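Local coordinates for protein AlkZ (Streptomyces sahachiroi, PDB 5UUJ) that belongs to the AlkZ-like family of DNA glycosylases, proteins of the helix-turn-helix clan, and is largely helical, at residues Leu95-Trp104 / Lys167-Leu175; Gln119-Ile130 / Arg144-Met154. One frame throughout, in Å; residues are numbered along the deposited sequence.

Interaction 1. Residues Leu95-Trp104 / Lys167-Leu175; sequences LSLMANTGSW and KPLAWRGVL
The backbones of helix 95-100 and helix 167-172 meet where Leu-95 and Trp-171 lie closest, their axes 8.2 Å apart and their directions 137° from parallel. Past each helix, the first residue to leave helical phi/psi is a glycine, Gly-102 and Gly-173, suited to the positive phi; Gly-173 completes a Schellman motif. Trp-171 CG stands beside its backbone N (chi1 -67°), which swings the broad indole toward helix 95-100 and under Met-98, a selenomethionine. Met-98 CB makes a CH-pi contact 3.4 Å from the centroid of the five-membered ring, and the bent chain brings CE to 3.7 Å from Trp-171 CZ2. At the indole edge, Ser-103 OG comes within 3.2 Å of Trp-171 CZ3, and Trp-104 CZ3 also approaches in the ring plane. Pro-168, compact and rigid, lays CB over one face of Trp-104 in a CH-pi contact. Trp-104 CZ2 meets the guanidinium face of Arg-172, 3.5 Å from NH2, with the planes 74° apart; Arg-172 NH1 makes a salt bridge with Asp-121. No hydrogen bond crosses between the segments: Trp-171 NE1 bonds to Ala-78 O, and Thr-101 OG1 to Met-98 O (2.7 Å). Cohesion therefore probably rests mainly on close apolar and CH-pi contact.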
loop_
_atom_site.group_PDB
_atom_site.type_symbol
_atom_site.label_atom_id
_atom_site.label_comp_id
_atom_site.label_asym_id
_atom_site.label_seq_id
_atom_site.Cartn_x
_atom_site.Cartn_y
_atom_site.Cartn_z
ATOM N N LEU A 95 -1.913 4.997 -10.661
ATOM C CA LEU A 95 -2.056 4.014 -11.729
ATOM C C LEU A 95 -1.270 4.411 -12.978
ATOM O O LEU A 95 -0.661 3.562 -13.632
ATOM C CB LEU A 95 -3.534 3.829 -12.080
ATOM C CG LEU A 95 -4.430 3.230 -10.989
ATOM C CD1 LEU A 95 -5.875 3.173 -11.467
ATOM C CD2 LEU A 95 -3.962 1.847 -10.576
ATOM N N SER A 96 -1.287 5.702 -13.301
ATOM C CA SER A 96 -0.558 6.217 -14.456
ATOM C C SER A 96 0.936 5.914 -14.351
ATOM O O SER A 96 1.578 5.554 -15.337
ATOM C CB SER A 96 -0.772 7.726 -14.593
ATOM O OG SER A 96 0.004 8.259 -15.654
ATOM N N LEU A 97 1.481 6.052 -13.149
ATOM C CA LEU A 97 2.899 5.809 -12.929
ATOM C C LEU A 97 3.233 4.322 -13.031
ATOM O O LEU A 97 4.333 3.959 -13.442
ATOM C CB LEU A 97 3.328 6.358 -11.565
ATOM C CG LEU A 97 4.202 7.613 -11.607
ATOM C CD1 LEU A 97 3.518 8.739 -12.362
ATOM C CD2 LEU A 97 4.567 8.056 -10.198
HETATM N N MSE A 98 2.286 3.463 -12.662
HETATM C CA MSE A 98 2.490 2.023 -12.784
HETATM C C MSE A 98 2.471 1.605 -14.253
HETATM O O MSE A 98 3.283 0.790 -14.682
HETATM C CB MSE A 98 1.424 1.243 -12.004
HETATM C CG MSE A 98 1.421 1.484 -10.499
HETATM SE SE MSE A 98 3.183 1.323 -9.669
HETATM C CE MSE A 98 3.678 -0.446 -10.334
ATOM N N ALA A 99 1.540 2.162 -15.020
ATOM C CA ALA A 99 1.469 1.886 -16.450
ATOM C C ALA A 99 2.750 2.340 -17.144
ATOM O O ALA A 99 3.199 1.723 -18.109
ATOM C CB ALA A 99 0.259 2.572 -17.068
ATOM N N ASN A 100 3.345 3.411 -16.633
ATOM C CA ASN A 100 4.564 3.966 -17.209
ATOM C C ASN A 100 5.752 3.002 -17.126
ATOM O O ASN A 100 6.688 3.106 -17.913
ATOM C CB ASN A 100 4.910 5.289 -16.518
ATOM C CG ASN A 100 6.186 5.917 -17.058
ATOM O OD1 ASN A 100 6.223 6.392 -18.192
ATOM N ND2 ASN A 100 7.234 5.931 -16.241
ATOM N N THR A 101 5.713 2.062 -16.184
ATOM C CA THR A 101 6.812 1.106 -16.033
ATOM C C THR A 101 6.875 0.148 -17.218
ATOM O O THR A 101 7.934 -0.402 -17.516
ATOM C CB THR A 101 6.693 0.278 -14.737
ATOM O OG1 THR A 101 5.560 -0.599 -14.817
ATOM C CG2 THR A 101 6.561 1.185 -13.525
ATOM N N GLY A 102 5.739 -0.047 -17.884
ATOM C CA GLY A 102 5.666 -0.905 -19.057
ATOM C C GLY A 102 6.236 -2.289 -18.817
ATOM O O GLY A 102 6.957 -2.827 -19.658
ATOM N N SER A 103 5.915 -2.862 -17.661
ATOM C CA SER A 103 6.456 -4.155 -17.258
ATOM C C SER A 103 6.049 -5.275 -18.210
ATOM O O SER A 103 6.790 -6.240 -18.398
ATOM C CB SER A 103 5.997 -4.500 -15.844
ATOM O OG SER A 103 4.594 -4.689 -15.808
ATOM N N TRP A 104 4.868 -5.143 -18.802
ATOM C CA TRP A 104 4.327 -6.178 -19.671
ATOM C C TRP A 104 4.939 -6.124 -21.069
ATOM O O TRP A 104 4.664 -6.983 -21.908
ATOM C CB TRP A 104 2.805 -6.053 -19.758
ATOM C CG TRP A 104 2.349 -4.825 -20.486
ATOM C CD1 TRP A 104 2.011 -4.734 -21.807
ATOM C CD2 TRP A 104 2.185 -3.510 -19.939
ATOM N NE1 TRP A 104 1.647 -3.445 -22.115
ATOM C CE2 TRP A 104 1.744 -2.675 -20.986
ATOM C CE3 TRP A 104 2.365 -2.958 -18.666
ATOM C CZ2 TRP A 104 1.484 -1.318 -20.801
ATOM C CZ3 TRP A 104 2.108 -1.609 -18.484
ATOM C CH2 TRP A 104 1.670 -0.804 -19.547
ATOM N N LYS A 167 -3.105 -7.046 -14.609
ATOM C CA LYS A 167 -2.437 -5.925 -13.953
ATOM C C LYS A 167 -2.219 -4.719 -14.877
ATOM O O LYS A 167 -2.474 -3.585 -14.468
ATOM C CB LYS A 167 -1.114 -6.396 -13.346
ATOM C CG LYS A 167 -1.329 -7.416 -12.239
ATOM C CD LYS A 167 -0.090 -7.661 -11.400
ATOM C CE LYS A 167 -0.386 -8.693 -10.320
ATOM N NZ LYS A 167 0.748 -8.892 -9.391
ATOM N N PRO A 168 -1.754 -4.946 -16.119
ATOM C CA PRO A 168 -1.702 -3.810 -17.048
ATOM C C PRO A 168 -3.062 -3.142 -17.235
ATOM O O PRO A 168 -3.142 -1.919 -17.374
ATOM C CB PRO A 168 -1.229 -4.447 -18.358
ATOM C CG PRO A 168 -0.471 -5.648 -17.941
ATOM C CD PRO A 168 -1.101 -6.144 -16.673
ATOM N N LEU A 169 -4.120 -3.946 -17.231
ATOM C CA LEU A 169 -5.474 -3.427 -17.383
ATOM C C LEU A 169 -5.865 -2.598 -16.167
ATOM O O LEU A 169 -6.488 -1.543 -16.300
ATOM C CB LEU A 169 -6.471 -4.569 -17.590
ATOM C CG LEU A 169 -6.724 -5.030 -19.029
ATOM C CD1 LEU A 169 -5.432 -5.298 -19.770
ATOM C CD2 LEU A 169 -7.596 -6.278 -19.033
ATOM N N ALA A 170 -5.498 -3.075 -14.981
ATOM C CA ALA A 170 -5.757 -2.330 -13.755
ATOM C C ALA A 170 -5.019 -1.000 -13.810
ATOM O O ALA A 170 -5.591 0.047 -13.529
ATOM C CB ALA A 170 -5.333 -3.133 -12.533
ATOM N N TRP A 171 -3.749 -1.052 -14.200
ATOM C CA TRP A 171 -2.911 0.139 -14.270
ATOM C C TRP A 171 -3.424 1.144 -15.296
ATOM O O TRP A 171 -3.233 2.347 -15.133
ATOM C CB TRP A 171 -1.470 -0.247 -14.603
ATOM C CG TRP A 171 -0.785 -1.021 -13.521
ATOM C CD1 TRP A 171 -1.191 -1.164 -12.224
ATOM C CD2 TRP A 171 0.431 -1.764 -13.643
ATOM N NE1 TRP A 171 -0.300 -1.944 -11.532
ATOM C CE2 TRP A 171 0.705 -2.327 -12.381
ATOM C CE3 TRP A 171 1.317 -2.002 -14.696
ATOM C CZ2 TRP A 171 1.828 -3.117 -12.147
ATOM C CZ3 TRP A 171 2.431 -2.786 -14.460
ATOM C CH2 TRP A 171 2.676 -3.334 -13.197
ATOM N N ARG A 172 -4.069 0.652 -16.350
ATOM C CA ARG A 172 -4.626 1.530 -17.377
ATOM C C ARG A 172 -6.017 2.028 -16.985
ATOM O O ARG A 172 -6.586 2.886 -17.656
ATOM C CB ARG A 172 -4.670 0.816 -18.727
ATOM C CG ARG A 172 -3.380 0.974 -19.515
ATOM C CD ARG A 172 -3.215 -0.096 -20.576
ATOM N NE ARG A 172 -2.081 0.193 -21.446
ATOM C CZ ARG A 172 -1.802 -0.472 -22.562
ATOM N NH1 ARG A 172 -2.573 -1.478 -22.960
ATOM N NH2 ARG A 172 -0.749 -0.127 -23.286
ATOM N N GLY A 173 -6.553 1.489 -15.893
ATOM C CA GLY A 173 -7.807 1.964 -15.336
ATOM C C GLY A 173 -9.061 1.433 -16.004
ATOM O O GLY A 173 -10.103 2.083 -15.944
ATOM N N VAL A 174 -8.976 0.260 -16.629
ATOM C CA VAL A 174 -10.136 -0.327 -17.296
ATOM C C VAL A 174 -10.760 -1.453 -16.476
ATOM O O VAL A 174 -11.761 -2.035 -16.888
ATOM C CB VAL A 174 -9.781 -0.867 -18.705
ATOM C CG1 VAL A 174 -9.272 0.259 -19.591
ATOM C CG2 VAL A 174 -8.759 -1.996 -18.632
ATOM N N LEU A 175 -10.181 -1.765 -15.320
ATOM C CA LEU A 175 -10.805 -2.731 -14.423
ATOM C C LEU A 175 -10.419 -2.511 -12.970
ATOM O O LEU A 175 -9.346 -1.995 -12.657
ATOM C CB LEU A 175 -10.469 -4.176 -14.842
ATOM C CG LEU A 175 -9.089 -4.820 -14.649
ATOM C CD1 LEU A 175 -8.800 -5.231 -13.218
ATOM C CD2 LEU A 175 -9.003 -6.053 -15.532
#

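Interaction 2. Residues Gln119-Ile130 / Arg144-Met154; sequences QVDELTEEVAGI and RLVADKRFVSM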
loop_
_atom_site.group_PDB
_atom_site.type_symbol
_atom_site.label_atom_id
_atom_site.label_comp_id
_atom_site.label_asym_id
_atom_site.label_seq_id
_atom_site.Cartn_x
_atom_site.Cartn_y
_atom_site.Cartn_z
ATOM N N GLN A 119 -1.631 -7.773 -27.977
ATOM C CA GLN A 119 -2.796 -8.416 -27.387
ATOM C C GLN A 119 -3.214 -7.773 -26.066
ATOM O O GLN A 119 -4.393 -7.782 -25.721
ATOM C CB GLN A 119 -2.522 -9.902 -27.181
ATOM C CG GLN A 119 -2.621 -10.713 -28.456
ATOM C CD GLN A 119 -2.100 -12.121 -28.288
ATOM O OE1 GLN A 119 -1.182 -12.367 -27.508
ATOM N NE2 GLN A 119 -2.687 -13.059 -29.021
ATOM N N VAL A 120 -2.257 -7.226 -25.324
ATOM C CA VAL A 120 -2.582 -6.516 -24.090
ATOM C C VAL A 120 -3.424 -5.285 -24.428
ATOM O O VAL A 120 -4.404 -4.992 -23.746
ATOM C CB VAL A 120 -1.312 -6.103 -23.307
ATOM C CG1 VAL A 120 -1.646 -5.132 -22.179
ATOM C CG2 VAL A 120 -0.620 -7.331 -22.739
ATOM N N ASP A 121 -3.051 -4.582 -25.494
ATOM C CA ASP A 121 -3.808 -3.415 -25.938
ATOM C C ASP A 121 -5.224 -3.808 -26.338
ATOM O O ASP A 121 -6.188 -3.134 -25.975
ATOM C CB ASP A 121 -3.113 -2.725 -27.116
ATOM C CG ASP A 121 -1.823 -2.033 -26.718
ATOM O OD1 ASP A 121 -1.563 -1.880 -25.504
ATOM O OD2 ASP A 121 -1.071 -1.627 -27.631
ATOM N N GLU A 122 -5.345 -4.898 -27.091
ATOM C CA GLU A 122 -6.649 -5.383 -27.525
ATOM C C GLU A 122 -7.517 -5.728 -26.321
ATOM O O GLU A 122 -8.702 -5.389 -26.280
ATOM C CB GLU A 122 -6.498 -6.603 -28.431
ATOM C CG GLU A 122 -5.852 -6.303 -29.771
ATOM C CD GLU A 122 -5.518 -7.561 -30.550
ATOM O OE1 GLU A 122 -5.821 -8.669 -30.061
ATOM O OE2 GLU A 122 -4.949 -7.445 -31.654
ATOM N N LEU A 123 -6.919 -6.397 -25.341
ATOM C CA LEU A 123 -7.628 -6.772 -24.124
ATOM C C LEU A 123 -8.069 -5.551 -23.336
ATOM O O LEU A 123 -9.162 -5.534 -22.774
ATOM C CB LEU A 123 -6.751 -7.658 -23.246
ATOM C CG LEU A 123 -6.541 -9.077 -23.762
ATOM C CD1 LEU A 123 -5.369 -9.708 -23.036
ATOM C CD2 LEU A 123 -7.807 -9.908 -23.586
ATOM N N THR A 124 -7.208 -4.538 -23.289
ATOM C CA THR A 124 -7.520 -3.299 -22.589
ATOM C C THR A 124 -8.808 -2.700 -23.147
ATOM O O THR A 124 -9.724 -2.360 -22.398
ATOM C CB THR A 124 -6.371 -2.276 -22.716
ATOM O OG1 THR A 124 -5.192 -2.799 -22.091
ATOM C CG2 THR A 124 -6.737 -0.951 -22.058
ATOM N N GLU A 125 -8.865 -2.593 -24.470
ATOM C CA GLU A 125 -10.016 -2.032 -25.165
ATOM C C GLU A 125 -11.276 -2.854 -24.929
ATOM O O GLU A 125 -12.333 -2.312 -24.610
ATOM C CB GLU A 125 -9.739 -1.947 -26.670
ATOM C CG GLU A 125 -8.567 -1.046 -27.035
ATOM C CD GLU A 125 -8.056 -1.265 -28.454
ATOM O OE1 GLU A 125 -8.609 -2.121 -29.180
ATOM O OE2 GLU A 125 -7.092 -0.574 -28.842
ATOM N N GLU A 126 -11.159 -4.167 -25.081
ATOM C CA GLU A 126 -12.329 -5.031 -25.048
ATOM C C GLU A 126 -12.873 -5.191 -23.630
ATOM O O GLU A 126 -14.086 -5.216 -23.428
ATOM C CB GLU A 126 -11.993 -6.398 -25.645
ATOM C CG GLU A 126 -13.194 -7.124 -26.215
ATOM C CD GLU A 126 -13.823 -6.393 -27.390
ATOM O OE1 GLU A 126 -14.992 -6.685 -27.709
ATOM O OE2 GLU A 126 -13.150 -5.531 -27.997
ATOM N N VAL A 127 -11.979 -5.293 -22.652
ATOM C CA VAL A 127 -12.392 -5.419 -21.258
ATOM C C VAL A 127 -13.129 -4.151 -20.827
ATOM O O VAL A 127 -14.136 -4.221 -20.125
ATOM C CB VAL A 127 -11.183 -5.688 -20.329
ATOM C CG1 VAL A 127 -11.527 -5.424 -18.861
ATOM C CG2 VAL A 127 -10.702 -7.119 -20.508
ATOM N N ALA A 128 -12.633 -2.999 -21.265
ATOM C CA ALA A 128 -13.253 -1.725 -20.924
ATOM C C ALA A 128 -14.701 -1.682 -21.407
ATOM O O ALA A 128 -15.580 -1.172 -20.713
ATOM C CB ALA A 128 -12.461 -0.569 -21.518
ATOM N N GLY A 129 -14.944 -2.228 -22.596
ATOM C CA GLY A 129 -16.280 -2.246 -23.168
ATOM C C GLY A 129 -17.197 -3.242 -22.481
ATOM O O GLY A 129 -18.370 -2.958 -22.234
ATOM N N ILE A 130 -16.658 -4.413 -22.167
ATOM C CA ILE A 130 -17.432 -5.467 -21.527
ATOM C C ILE A 130 -17.868 -5.060 -20.120
ATOM O O ILE A 130 -18.996 -5.339 -19.713
ATOM C CB ILE A 130 -16.619 -6.781 -21.470
ATOM C CG1 ILE A 130 -16.433 -7.339 -22.884
ATOM C CG2 ILE A 130 -17.311 -7.832 -20.602
ATOM C CD1 ILE A 130 -15.315 -8.356 -23.002
ATOM N N ARG A 144 -16.598 -14.148 -21.781
ATOM C CA ARG A 144 -16.973 -13.099 -22.723
ATOM C C ARG A 144 -15.846 -12.854 -23.721
ATOM O O ARG A 144 -16.081 -12.728 -24.925
ATOM C CB ARG A 144 -17.307 -11.798 -21.988
ATOM C CG ARG A 144 -18.667 -11.784 -21.303
ATOM C CD ARG A 144 -19.811 -11.779 -22.307
ATOM N NE ARG A 144 -19.674 -10.710 -23.295
ATOM C CZ ARG A 144 -20.096 -9.460 -23.123
ATOM N NH1 ARG A 144 -20.690 -9.100 -21.993
ATOM N NH2 ARG A 144 -19.922 -8.563 -24.085
ATOM N N LEU A 145 -14.622 -12.792 -23.208
ATOM C CA LEU A 145 -13.452 -12.497 -24.027
ATOM C C LEU A 145 -13.195 -13.560 -25.093
ATOM O O LEU A 145 -12.982 -13.234 -26.259
ATOM C CB LEU A 145 -12.214 -12.350 -23.139
ATOM C CG LEU A 145 -12.147 -11.080 -22.288
ATOM C CD1 LEU A 145 -11.085 -11.204 -21.197
ATOM C CD2 LEU A 145 -11.885 -9.863 -23.167
ATOM N N VAL A 146 -13.224 -14.830 -24.698
ATOM C CA VAL A 146 -12.868 -15.911 -25.614
ATOM C C VAL A 146 -13.947 -16.128 -26.673
ATOM O O VAL A 146 -13.725 -16.833 -27.654
ATOM C CB VAL A 146 -12.613 -17.237 -24.863
ATOM C CG1 VAL A 146 -11.413 -17.085 -23.924
ATOM C CG2 VAL A 146 -13.870 -17.699 -24.123
ATOM N N ALA A 147 -15.118 -15.536 -26.468
ATOM C CA ALA A 147 -16.141 -15.521 -27.506
ATOM C C ALA A 147 -15.615 -14.728 -28.703
ATOM O O ALA A 147 -16.023 -14.955 -29.842
ATOM C CB ALA A 147 -17.443 -14.922 -26.985
ATOM N N ASP A 148 -14.698 -13.802 -28.430
ATOM C CA ASP A 148 -14.076 -12.994 -29.473
ATOM C C ASP A 148 -13.048 -13.829 -30.222
ATOM O O ASP A 148 -12.458 -14.759 -29.673
ATOM C CB ASP A 148 -13.417 -11.746 -28.875
ATOM C CG ASP A 148 -13.047 -10.709 -29.925
ATOM O OD1 ASP A 148 -12.455 -11.077 -30.961
ATOM O OD2 ASP A 148 -13.338 -9.515 -29.709
ATOM N N LYS A 149 -12.835 -13.471 -31.481
ATOM C CA LYS A 149 -11.982 -14.237 -32.377
ATOM C C LYS A 149 -10.512 -13.964 -32.081
ATOM O O LYS A 149 -9.656 -14.824 -32.284
ATOM C CB LYS A 149 -12.312 -13.891 -33.831
ATOM C CG LYS A 149 -13.744 -13.389 -34.030
ATOM C CD LYS A 149 -14.233 -13.575 -35.453
ATOM C CE LYS A 149 -15.705 -13.205 -35.571
ATOM N NZ LYS A 149 -16.428 -14.055 -36.558
ATOM N N ARG A 150 -10.231 -12.762 -31.587
ATOM C CA ARG A 150 -8.869 -12.358 -31.254
ATOM C C ARG A 150 -8.336 -13.060 -30.006
ATOM O O ARG A 150 -7.133 -13.035 -29.748
ATOM C CB ARG A 150 -8.808 -10.844 -31.043
ATOM C CG ARG A 150 -9.060 -10.015 -32.293
ATOM C CD ARG A 150 -9.340 -8.566 -31.927
ATOM N NE ARG A 150 -10.692 -8.392 -31.404
ATOM C CZ ARG A 150 -11.134 -7.288 -30.812
ATOM N NH1 ARG A 150 -10.329 -6.247 -30.649
ATOM N NH2 ARG A 150 -12.383 -7.228 -30.373
ATOM N N PHE A 151 -9.230 -13.682 -29.240
ATOM C CA PHE A 151 -8.892 -14.201 -27.915
ATOM C C PHE A 151 -9.235 -15.677 -27.737
ATOM O O PHE A 151 -8.871 -16.279 -26.728
ATOM C CB PHE A 151 -9.620 -13.391 -26.836
ATOM C CG PHE A 151 -9.411 -11.908 -26.942
ATOM C CD1 PHE A 151 -8.140 -11.379 -27.070
ATOM C CD2 PHE A 151 -10.489 -11.042 -26.916
ATOM C CE1 PHE A 151 -7.948 -10.014 -27.166
ATOM C CE2 PHE A 151 -10.305 -9.678 -27.013
ATOM C CZ PHE A 151 -9.033 -9.163 -27.140
ATOM N N VAL A 152 -9.944 -16.253 -28.702
ATOM C CA VAL A 152 -10.428 -17.626 -28.579
ATOM C C VAL A 152 -9.275 -18.616 -28.406
ATOM O O VAL A 152 -9.428 -19.656 -27.764
ATOM C CB VAL A 152 -11.279 -18.034 -29.807
ATOM C CG1 VAL A 152 -10.427 -18.098 -31.072
ATOM C CG2 VAL A 152 -11.987 -19.361 -29.557
ATOM N N SER A 153 -8.121 -18.283 -28.973
ATOM C CA SER A 153 -6.953 -19.152 -28.896
ATOM C C SER A 153 -6.215 -18.999 -27.566
ATOM O O SER A 153 -5.297 -19.765 -27.267
ATOM C CB SER A 153 -6.001 -18.854 -30.057
ATOM O OG SER A 153 -5.649 -17.481 -30.085
HETATM N N MSE A 154 -6.626 -18.015 -26.771
HETATM C CA MSE A 154 -5.927 -17.665 -25.535
HETATM C C MSE A 154 -6.597 -18.199 -24.277
HETATM O O MSE A 154 -6.134 -17.918 -23.170
HETATM C CB MSE A 154 -5.823 -16.147 -25.394
HETATM C CG MSE A 154 -4.932 -15.447 -26.397
HETATM SE SE MSE A 154 -4.988 -13.514 -26.098
HETATM C CE MSE A 154 -4.763 -13.488 -24.169
HETATM O O HOH W 1 -3.083 -16.008 -29.249
HETATM O O HOH W 2 -4.863 -11.745 -30.906
HETATM O O HOH W 3 -10.762 -3.388 -30.006
HETATM O O HOH W 4 -21.019 -6.351 -21.275
#
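Glu-126 OE2 and Arg-150 NH2 form a salt bridge at 3.0 Å, in a network completed by Asp-148. The hydrogen bond in it is weak, bent to 143°. Helix 117-130 packs against the end of helix 138-146 and the turns that follow. Glu-126 CG lies anti to the backbone N (chi1 -154°), and a bend at chi2 carries the carboxylate to Arg-150. Asp-148 grips Arg-150 side-on, OD1 taking NE and OD2 taking NH2 (2.6 Å), and OD1 also accepts the backbone N of Arg-150 in an Asx turn. NH2 thus sits between two acids and probably offsets their repulsion. Water 3 links Arg-150 NH1 to Glu-125 OE1, and water 2 joins Gln-119 NE2 to Arg-150 O, while Gln-119 OE1 accepts from Thr-116 N. Beneath these charged groups lies Phe-151: Leu-123 CD2 covers one face, 3.8 Å from the centroid, Arg-150 CB lies over the opposite face, and Glu-122 CB meets the edge. Leu-145 is a knob in a hole made by Leu-123, Glu-126, Val-127 and Ile-130, its CD2 touching most, 3.8 Å from Ile-130 CD1 and 4.0 Å from Val-127 CG2. Leu-123 and selenomethionine Met-154 meet tip to tip. Ile-130 CG2 rests over the guanidinium face of Arg-144, 3.9 Å from NH1.

In the fold
The centres of the two interactions lie about 17 Å apart, on the same side of the chain's centre and both within the AlkZ-like part of the protein. In sequence, interaction 2 falls wholly between the two segments of interaction 1: helix 91-100 comes first, then helices 117-130 and 138-146, and finally helix 162-172. Helices 162-172 and 117-130 join the two contacts directly. Arg-172 NH1 makes a salt bridge with Asp-121 OD1 at 2.8 Å and a probable hydrogen bond with Thr-124 OG1, while Leu-169 packs on Thr-124 and Val-127. Helix 117-130 is thus held between helix 162-172 and the 144-154 segment, so the contacts form successive layers of one helical region.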